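Local coordinates for protein 3-oxosteroid 1-dehydrogenase (Sterolibacterium denitrificans, PDB 7P18) that probably catalyses the FAD-dependent 1,2-dehydrogenation of 3-oxosteroids to 3-oxo-Delta(1)-steroids, passing the electrons to an acceptor, at residues Y115-Q120 against G128-E133; E69-L74 against A89-A94; F356-S361 against V462-Y467. All coordinates share one frame; numbering follows the deposited sequence.

Contact 1. Residues Y115-Q120 against G128-E133; sequences YPDYYQ and GGRTME. With ANB (androsta-1,4-diene-3,17-dione), chain D.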
# COMPACT_ATOMS: atom_id res chain seq x y z
N TYR A 115 -14.39 -0.29 8.70
CA TYR A 115 -13.49 -0.95 7.71
C TYR A 115 -13.15 -2.32 8.26
O TYR A 115 -12.34 -2.42 9.16
CB TYR A 115 -12.23 -0.12 7.50
CG TYR A 115 -11.57 -0.29 6.16
CD1 TYR A 115 -11.57 -1.51 5.47
CD2 TYR A 115 -10.93 0.79 5.60
CE1 TYR A 115 -10.96 -1.61 4.22
CE2 TYR A 115 -10.35 0.70 4.34
CZ TYR A 115 -10.35 -0.50 3.66
OH TYR A 115 -9.75 -0.49 2.43
N PRO A 116 -13.75 -3.42 7.76
CA PRO A 116 -13.52 -4.74 8.33
C PRO A 116 -12.12 -5.29 8.06
O PRO A 116 -11.53 -4.95 7.03
CB PRO A 116 -14.54 -5.65 7.63
CG PRO A 116 -15.48 -4.67 6.97
CD PRO A 116 -14.64 -3.49 6.61
N ASP A 117 -11.62 -6.10 9.00
CA ASP A 117 -10.42 -6.93 8.75
C ASP A 117 -10.64 -7.76 7.47
O ASP A 117 -11.78 -8.12 7.14
CB ASP A 117 -10.13 -7.82 9.95
CG ASP A 117 -9.61 -7.06 11.16
OD1 ASP A 117 -9.22 -5.87 11.01
OD2 ASP A 117 -9.61 -7.67 12.23
N TYR A 118 -9.56 -8.10 6.77
CA TYR A 118 -9.68 -8.74 5.43
C TYR A 118 -10.12 -10.20 5.49
O TYR A 118 -10.52 -10.73 4.46
CB TYR A 118 -8.37 -8.54 4.66
CG TYR A 118 -8.19 -7.15 4.10
CD1 TYR A 118 -9.00 -6.07 4.45
CD2 TYR A 118 -7.16 -6.90 3.21
CE1 TYR A 118 -8.79 -4.80 3.94
CE2 TYR A 118 -6.94 -5.64 2.68
CZ TYR A 118 -7.77 -4.59 3.02
OH TYR A 118 -7.50 -3.36 2.49
N TYR A 119 -9.90 -10.91 6.60
CA TYR A 119 -10.14 -12.36 6.69
C TYR A 119 -11.23 -12.63 7.73
O TYR A 119 -10.93 -13.01 8.87
CB TYR A 119 -8.86 -13.13 7.03
CG TYR A 119 -7.67 -12.89 6.14
CD1 TYR A 119 -7.72 -13.09 4.76
CD2 TYR A 119 -6.46 -12.49 6.67
CE1 TYR A 119 -6.60 -12.85 3.96
CE2 TYR A 119 -5.35 -12.27 5.89
CZ TYR A 119 -5.40 -12.51 4.53
OH TYR A 119 -4.27 -12.29 3.79
N GLN A 120 -12.48 -12.36 7.37
CA GLN A 120 -13.59 -12.44 8.35
C GLN A 120 -13.79 -13.91 8.77
O GLN A 120 -14.36 -14.14 9.85
CB GLN A 120 -14.87 -11.86 7.75
CG GLN A 120 -14.82 -10.34 7.63
CD GLN A 120 -14.74 -9.64 8.96
OE1 GLN A 120 -15.54 -9.88 9.84
NE2 GLN A 120 -13.72 -8.78 9.12
N GLY A 128 -14.47 -3.95 12.19
CA GLY A 128 -14.05 -2.56 11.96
C GLY A 128 -13.11 -2.10 13.03
O GLY A 128 -12.93 -2.82 14.02
N GLY A 129 -12.47 -0.97 12.83
CA GLY A 129 -11.87 -0.21 13.93
C GLY A 129 -10.39 -0.51 14.13
O GLY A 129 -9.76 0.32 14.78
N ARG A 130 -9.84 -1.64 13.64
CA ARG A 130 -8.37 -1.86 13.79
C ARG A 130 -7.59 -0.99 12.80
O ARG A 130 -6.55 -0.44 13.16
CB ARG A 130 -8.02 -3.35 13.60
CG ARG A 130 -8.62 -4.29 14.63
CD ARG A 130 -8.05 -5.69 14.45
NE ARG A 130 -8.25 -6.54 15.61
CZ ARG A 130 -8.34 -7.87 15.59
NH1 ARG A 130 -8.30 -8.57 14.45
NH2 ARG A 130 -8.44 -8.52 16.74
N THR A 131 -8.09 -0.87 11.57
CA THR A 131 -7.56 0.07 10.56
C THR A 131 -7.73 1.51 11.08
O THR A 131 -8.83 1.83 11.54
CB THR A 131 -8.25 -0.12 9.21
OG1 THR A 131 -7.98 -1.42 8.69
CG2 THR A 131 -7.82 0.95 8.24
N MET A 132 -6.67 2.30 10.98
CA MET A 132 -6.63 3.73 11.35
C MET A 132 -6.06 4.54 10.18
O MET A 132 -5.22 3.99 9.39
CB MET A 132 -5.78 3.97 12.60
CG MET A 132 -6.12 3.07 13.81
SD MET A 132 -5.13 3.51 15.27
CE MET A 132 -6.07 4.90 15.89
N GLU A 133 -6.49 5.80 10.08
CA GLU A 133 -6.01 6.70 9.01
C GLU A 133 -5.74 8.10 9.56
O GLU A 133 -6.17 8.45 10.68
CB GLU A 133 -7.02 6.70 7.88
CG GLU A 133 -8.27 7.55 8.17
CD GLU A 133 -9.04 7.87 6.90
OE1 GLU A 133 -8.37 8.12 5.83
OE2 GLU A 133 -10.30 7.78 6.97
C1 ANB D . -4.80 0.31 0.09
C10 ANB D . -6.06 0.97 0.58
C11 ANB D . -6.16 2.47 -1.55
C12 ANB D . -6.57 3.81 -2.18
C13 ANB D . -7.93 4.25 -1.67
C14 ANB D . -7.84 4.39 -0.14
C15 ANB D . -9.11 5.15 0.24
C16 ANB D . -9.32 6.13 -0.93
C17 ANB D . -8.42 5.64 -2.04
C18 ANB D . -9.07 3.31 -2.14
C19 ANB D . -7.24 0.04 0.18
C2 ANB D . -4.06 -0.52 0.82
C3 ANB D . -4.25 -0.62 2.27
C4 ANB D . -5.13 0.40 2.83
C5 ANB D . -6.02 1.08 2.09
C6 ANB D . -7.08 1.92 2.75
C7 ANB D . -7.30 3.26 2.06
C8 ANB D . -7.50 3.08 0.57
C9 ANB D . -6.23 2.42 -0.02
O1 ANB D . -3.67 -1.47 2.96
O2 ANB D . -8.17 6.25 -3.06
O HOH W 1 -10.35 -3.25 11.10
O HOH W 2 -9.04 -3.72 7.44

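Contact 2. Residues E69-L74 against A89-A94; sequences EALTYL and AYLESA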
# COMPACT_ATOMS: atom_id res chain seq x y z
N GLU A 69 -7.05 -11.89 21.15
CA GLU A 69 -7.83 -12.06 19.90
C GLU A 69 -6.94 -11.71 18.68
O GLU A 69 -7.00 -12.47 17.66
CB GLU A 69 -9.10 -11.19 19.90
CG GLU A 69 -10.21 -11.73 20.78
CD GLU A 69 -11.24 -10.66 21.03
OE1 GLU A 69 -10.90 -9.68 21.73
OE2 GLU A 69 -12.34 -10.78 20.45
N ALA A 70 -6.19 -10.61 18.75
CA ALA A 70 -5.30 -10.14 17.68
C ALA A 70 -4.20 -11.17 17.43
O ALA A 70 -3.82 -11.40 16.25
CB ALA A 70 -4.76 -8.77 17.99
N LEU A 71 -3.69 -11.80 18.48
CA LEU A 71 -2.65 -12.84 18.33
C LEU A 71 -3.27 -14.07 17.66
O LEU A 71 -2.63 -14.65 16.77
CB LEU A 71 -2.01 -13.20 19.68
CG LEU A 71 -0.94 -14.30 19.60
CD1 LEU A 71 0.26 -13.84 18.78
CD2 LEU A 71 -0.49 -14.73 21.00
N THR A 72 -4.48 -14.48 18.04
CA THR A 72 -5.19 -15.60 17.41
C THR A 72 -5.28 -15.36 15.89
O THR A 72 -4.94 -16.24 15.09
CB THR A 72 -6.54 -15.81 18.09
OG1 THR A 72 -6.28 -16.30 19.41
CG2 THR A 72 -7.42 -16.77 17.32
N TYR A 73 -5.76 -14.18 15.52
CA TYR A 73 -5.89 -13.75 14.12
C TYR A 73 -4.53 -13.79 13.40
O TYR A 73 -4.49 -14.38 12.32
CB TYR A 73 -6.53 -12.38 14.07
CG TYR A 73 -6.88 -11.88 12.70
CD1 TYR A 73 -7.98 -12.38 12.02
CD2 TYR A 73 -6.14 -10.87 12.11
CE1 TYR A 73 -8.34 -11.89 10.76
CE2 TYR A 73 -6.50 -10.38 10.86
CZ TYR A 73 -7.62 -10.86 10.20
OH TYR A 73 -7.98 -10.36 8.96
N LEU A 74 -3.48 -13.18 13.95
CA LEU A 74 -2.15 -13.16 13.29
C LEU A 74 -1.56 -14.58 13.20
O LEU A 74 -0.94 -14.90 12.18
CB LEU A 74 -1.21 -12.17 13.97
CG LEU A 74 -1.54 -10.70 13.70
CD1 LEU A 74 -0.47 -9.84 14.31
CD2 LEU A 74 -1.67 -10.47 12.19
N ALA A 89 5.46 -8.80 19.56
CA ALA A 89 6.10 -7.46 19.55
C ALA A 89 5.25 -6.48 18.74
O ALA A 89 5.08 -5.30 19.15
CB ALA A 89 7.50 -7.60 19.04
N TYR A 90 4.71 -6.92 17.60
CA TYR A 90 3.86 -6.05 16.74
C TYR A 90 2.63 -5.60 17.54
O TYR A 90 2.27 -4.42 17.55
CB TYR A 90 3.45 -6.74 15.44
CG TYR A 90 2.62 -5.80 14.59
CD1 TYR A 90 3.22 -4.73 13.95
CD2 TYR A 90 1.25 -5.93 14.48
CE1 TYR A 90 2.49 -3.83 13.19
CE2 TYR A 90 0.50 -5.02 13.74
CZ TYR A 90 1.13 -3.97 13.09
OH TYR A 90 0.44 -3.08 12.33
N LEU A 91 1.97 -6.53 18.20
CA LEU A 91 0.72 -6.25 18.93
C LEU A 91 1.01 -5.39 20.16
O LEU A 91 0.19 -4.50 20.47
CB LEU A 91 0.03 -7.56 19.28
CG LEU A 91 -0.40 -8.39 18.09
CD1 LEU A 91 -0.95 -9.74 18.53
CD2 LEU A 91 -1.42 -7.67 17.21
N GLU A 92 2.14 -5.62 20.82
CA GLU A 92 2.58 -4.77 21.94
C GLU A 92 2.79 -3.33 21.48
O GLU A 92 2.27 -2.42 22.13
CB GLU A 92 3.89 -5.31 22.54
CG GLU A 92 4.40 -4.45 23.69
CD GLU A 92 5.72 -4.85 24.30
OE1 GLU A 92 6.43 -5.65 23.70
OE2 GLU A 92 6.01 -4.39 25.38
N SER A 93 3.54 -3.12 20.39
CA SER A 93 4.10 -1.79 20.04
C SER A 93 3.20 -0.99 19.09
O SER A 93 3.27 0.22 19.16
CB SER A 93 5.48 -1.93 19.50
OG SER A 93 6.35 -2.50 20.46
N ALA A 94 2.38 -1.63 18.28
CA ALA A 94 1.56 -0.91 17.27
C ALA A 94 0.68 0.16 17.94
O ALA A 94 0.69 1.33 17.55
CB ALA A 94 0.81 -1.88 16.43

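Contact 3. Residues F356-S361 against V462-Y467; sequences FINEAS and VFDRYY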
# COMPACT_ATOMS: atom_id res chain seq x y z
N PHE A 356 -12.23 -17.03 -12.10
CA PHE A 356 -11.29 -17.89 -11.32
C PHE A 356 -11.10 -17.36 -9.90
O PHE A 356 -10.42 -18.08 -9.08
CB PHE A 356 -9.94 -18.02 -12.01
CG PHE A 356 -9.22 -16.73 -12.31
CD1 PHE A 356 -8.37 -16.18 -11.39
CD2 PHE A 356 -9.43 -16.06 -13.51
CE1 PHE A 356 -7.74 -14.98 -11.65
CE2 PHE A 356 -8.82 -14.85 -13.77
CZ PHE A 356 -7.97 -14.30 -12.83
N ILE A 357 -11.65 -16.18 -9.61
CA ILE A 357 -11.45 -15.47 -8.32
C ILE A 357 -12.70 -14.67 -7.97
O ILE A 357 -13.25 -13.99 -8.84
CB ILE A 357 -10.19 -14.59 -8.36
CG1 ILE A 357 -9.85 -13.97 -7.01
CG2 ILE A 357 -10.24 -13.51 -9.46
CD1 ILE A 357 -9.51 -14.95 -5.91
N ASN A 358 -13.03 -14.68 -6.67
CA ASN A 358 -13.91 -13.65 -6.06
C ASN A 358 -13.41 -12.28 -6.48
O ASN A 358 -12.31 -11.88 -6.06
CB ASN A 358 -14.02 -13.83 -4.54
CG ASN A 358 -14.85 -12.75 -3.86
OD1 ASN A 358 -15.45 -11.90 -4.51
ND2 ASN A 358 -14.90 -12.79 -2.54
N GLU A 359 -14.19 -11.51 -7.26
CA GLU A 359 -13.72 -10.19 -7.73
C GLU A 359 -13.50 -9.24 -6.54
O GLU A 359 -12.68 -8.35 -6.67
CB GLU A 359 -14.70 -9.50 -8.68
CG GLU A 359 -14.77 -10.16 -10.05
CD GLU A 359 -15.57 -11.44 -10.18
OE1 GLU A 359 -16.28 -11.82 -9.20
OE2 GLU A 359 -15.44 -12.08 -11.24
N ALA A 360 -14.23 -9.42 -5.44
CA ALA A 360 -14.07 -8.65 -4.20
C ALA A 360 -12.92 -9.19 -3.33
O ALA A 360 -12.75 -8.67 -2.25
CB ALA A 360 -15.37 -8.66 -3.41
N SER A 361 -12.19 -10.24 -3.74
CA SER A 361 -11.04 -10.75 -2.95
C SER A 361 -10.17 -9.57 -2.51
O SER A 361 -9.91 -8.65 -3.28
CB SER A 361 -10.23 -11.76 -3.73
OG SER A 361 -8.99 -12.04 -3.07
N VAL A 462 -18.76 -9.32 5.26
CA VAL A 462 -18.84 -7.84 5.47
C VAL A 462 -17.66 -7.13 4.81
O VAL A 462 -17.82 -5.97 4.47
CB VAL A 462 -18.99 -7.46 6.95
CG1 VAL A 462 -20.30 -8.00 7.48
CG2 VAL A 462 -17.80 -7.90 7.79
N PHE A 463 -16.51 -7.78 4.63
CA PHE A 463 -15.38 -7.12 3.94
C PHE A 463 -15.80 -6.86 2.49
O PHE A 463 -15.73 -5.71 2.02
CB PHE A 463 -14.07 -7.91 4.02
CG PHE A 463 -13.07 -7.37 3.05
CD1 PHE A 463 -12.44 -6.16 3.26
CD2 PHE A 463 -12.90 -8.00 1.83
CE1 PHE A 463 -11.58 -5.63 2.31
CE2 PHE A 463 -12.05 -7.46 0.88
CZ PHE A 463 -11.38 -6.29 1.13
N ASP A 464 -16.22 -7.90 1.78
CA ASP A 464 -16.66 -7.78 0.36
C ASP A 464 -17.70 -6.66 0.24
O ASP A 464 -17.56 -5.77 -0.63
CB ASP A 464 -17.29 -9.07 -0.16
CG ASP A 464 -16.36 -10.24 -0.40
OD1 ASP A 464 -15.29 -10.26 0.20
OD2 ASP A 464 -16.80 -11.16 -1.09
N ARG A 465 -18.68 -6.65 1.13
CA ARG A 465 -19.85 -5.73 1.02
C ARG A 465 -19.46 -4.30 1.39
O ARG A 465 -20.17 -3.40 0.97
CB ARG A 465 -20.99 -6.23 1.91
CG ARG A 465 -21.54 -7.57 1.47
CD ARG A 465 -22.84 -7.94 2.12
NE ARG A 465 -22.78 -8.17 3.55
CZ ARG A 465 -22.64 -9.37 4.13
NH1 ARG A 465 -22.44 -10.46 3.43
NH2 ARG A 465 -22.67 -9.45 5.45
N TYR A 466 -18.35 -4.07 2.08
CA TYR A 466 -17.90 -2.72 2.47
C TYR A 466 -17.81 -1.80 1.23
O TYR A 466 -18.12 -0.62 1.34
CB TYR A 466 -16.57 -2.78 3.21
CG TYR A 466 -16.06 -1.46 3.74
CD1 TYR A 466 -16.76 -0.72 4.68
CD2 TYR A 466 -14.86 -0.94 3.30
CE1 TYR A 466 -16.28 0.50 5.15
CE2 TYR A 466 -14.36 0.27 3.76
CZ TYR A 466 -15.08 0.99 4.69
OH TYR A 466 -14.50 2.15 5.11
N TYR A 467 -17.31 -2.31 0.11
CA TYR A 467 -17.11 -1.55 -1.14
C TYR A 467 -18.14 -1.96 -2.20
O TYR A 467 -17.93 -1.64 -3.37
CB TYR A 467 -15.66 -1.72 -1.61
CG TYR A 467 -14.64 -0.88 -0.86
CD1 TYR A 467 -14.80 0.49 -0.66
CD2 TYR A 467 -13.47 -1.46 -0.40
CE1 TYR A 467 -13.84 1.25 -0.00
CE2 TYR A 467 -12.50 -0.72 0.25
CZ TYR A 467 -12.70 0.62 0.49
OH TYR A 467 -11.70 1.29 1.12

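Contact 1. Residues Y115-Q120 against G128-E133
Asp117 meets Arg130 with the two side chains crossing at about a right angle; the carboxylate and guanidinium planes are only 22° apart, though OD2 approaches the guanidinium obliquely. Arg130 NH1 reaches Asp117 OD2 at 2.7 Å in a salt bridge whose hydrogen bond is bent and weak. The extended arginine chain carries its charge past the aspartate and on to Asp65, which grips NH2. Tyr115 makes the second join: with CG anti to the backbone N (chi1 -153°), its ring slants across Thr131, whose CG2 lies 4.1 Å from Tyr115 CD2, and its OH comes 3.4 Å from C19 of the steroid. That hydroxyl is also hydrogen-bonded to Tyr467, so tyrosine supplies both an apolar surface and a fixed polar end. Two waters lie between the segments; one donates to Tyr115 O and Asp117 OD1 and weakly accepts from Thr131 N, the other donates to Pro116 O and Thr131 OG1, which also bonds Ala539 O. Gly128, lacking a side chain, brings its CA to 3.3 Å from Tyr115 O in a straight CA-H...O contact. The result is a buried loop folded back on the start of strand 131-138, which places Tyr115 in the steroid pocket of this FAD-dependent dehydrogenase.

Contact 2. Residues E69-L74 against A89-A94
Leu91 and Leu74 both hold CG anti to the carbonyl carbon (chi1 -63° and -73°), which sends their branched ends toward each other, tip to tip, across a helical hairpin: helix 67-78 and helix 84-104 follow one another in the chain and run roughly antiparallel here. The axes of the two six-residue segments make an angle of 137° and approach to 10.4 Å, a spacing bridged by leucines rather than by close backbone contact. Leu91 is the hub. Its CD2 sits 3.6 Å from Ala70 CB and also touches Leu74 CD1, so one methyl meets two residues a helical turn apart. Ala70 suits its place because a single methyl admits the leucine without pushing the helices apart. Tyr90 joins at the margin, where Leu74 CD1 lies 4.3 Å from Tyr90 CD2; its hydroxyl is bonded to Trp54 O, and its side chain also touches Pro545 and Thr548 of helix 543-559, so the residue serves apolar and polar neighbours at once. Ala70 also touches Pro56, and Leu74 touches Met532, extending the apolar packing beyond the pair of helices. The other branch of Leu91 reaches the opposing main chain, with CD1 3.4 Å from Leu71 N and 3.8 Å from Leu71 CB.

Contact 3. Residues F356-S361 against V462-Y467
Asn358 to Ser361 form a type I beta turn, closed by Ser361 N on Asn358 O at 2.8 Å, and this turn abuts the short helix 462-466 with Ala360 and Asp464 the nearest pair of CA atoms, 5.3 Å apart. Asn358 does two jobs. Its OD1 accepts from Ala360 N, which approaches from above the carbonyl plane, making an Asx turn within the beta turn. Its ND2 gives a nearly straight bond to Asp464 OD2, 2.9 Å long with 166° at the hydrogen. The acceptor lies almost in the amide plane, whereas the donor meets the carboxylate on its syn side, somewhat out of plane; the two flat groups are turned 56° against each other. With its CG anti to the backbone N (chi1 177°), the asparagine can face the helix while its oxygen stays over the turn. OD2 also accepts from Gly459 N, so one carboxylate oxygen ties the turn to the loop leading into the helix. A leucine in place of Asn358 would probably leave Ala360 N without its side-chain acceptor and Asp464 OD2 without its side-chain donor, with Gly459 N remaining, and so weaken the join between turn and helix. Ala360 is small enough for its CB to lie against the carboxylate, 3.5 Å from Asp464 CG. Phe463 packs beside it, its ring presenting an edge to the backbone, with CE2 3.4 Å from Ala360 O; a flat ring can bring its rim close to the carbonyl oxygen. The same ring also meets that of Tyr118. In the fold, the turn lies in the loop between strand 347-349 and helix 363-377, with Phe356 touching both and Ile357 packing on the helix, while Asn342 contacts Ala360 and bonds Asp464 O beside helix 462-466.

In the fold
Contacts 2, 1 and 3 follow one another along the chain, each closing before the next opens, and all belong to the FAD-binding domain family region. Contact 1 stands between the others, its centre about 14 Å from the centre of each, whereas the centres of contacts 2 and 3 are about 25 Å apart and the two do not touch. Helix 67-78 of contact 2 reaches the 115-120 loop through Tyr73 OH, probably hydrogen-bonded to Tyr119 N. On another flank, Pro116 and Gln120 pack on Val462 of helix 462-466, and the Tyr115-Tyr467 hydroxyl pair adds a link to the residue after that helix. The loop carrying Tyr115 is thus connected to two separate helical elements.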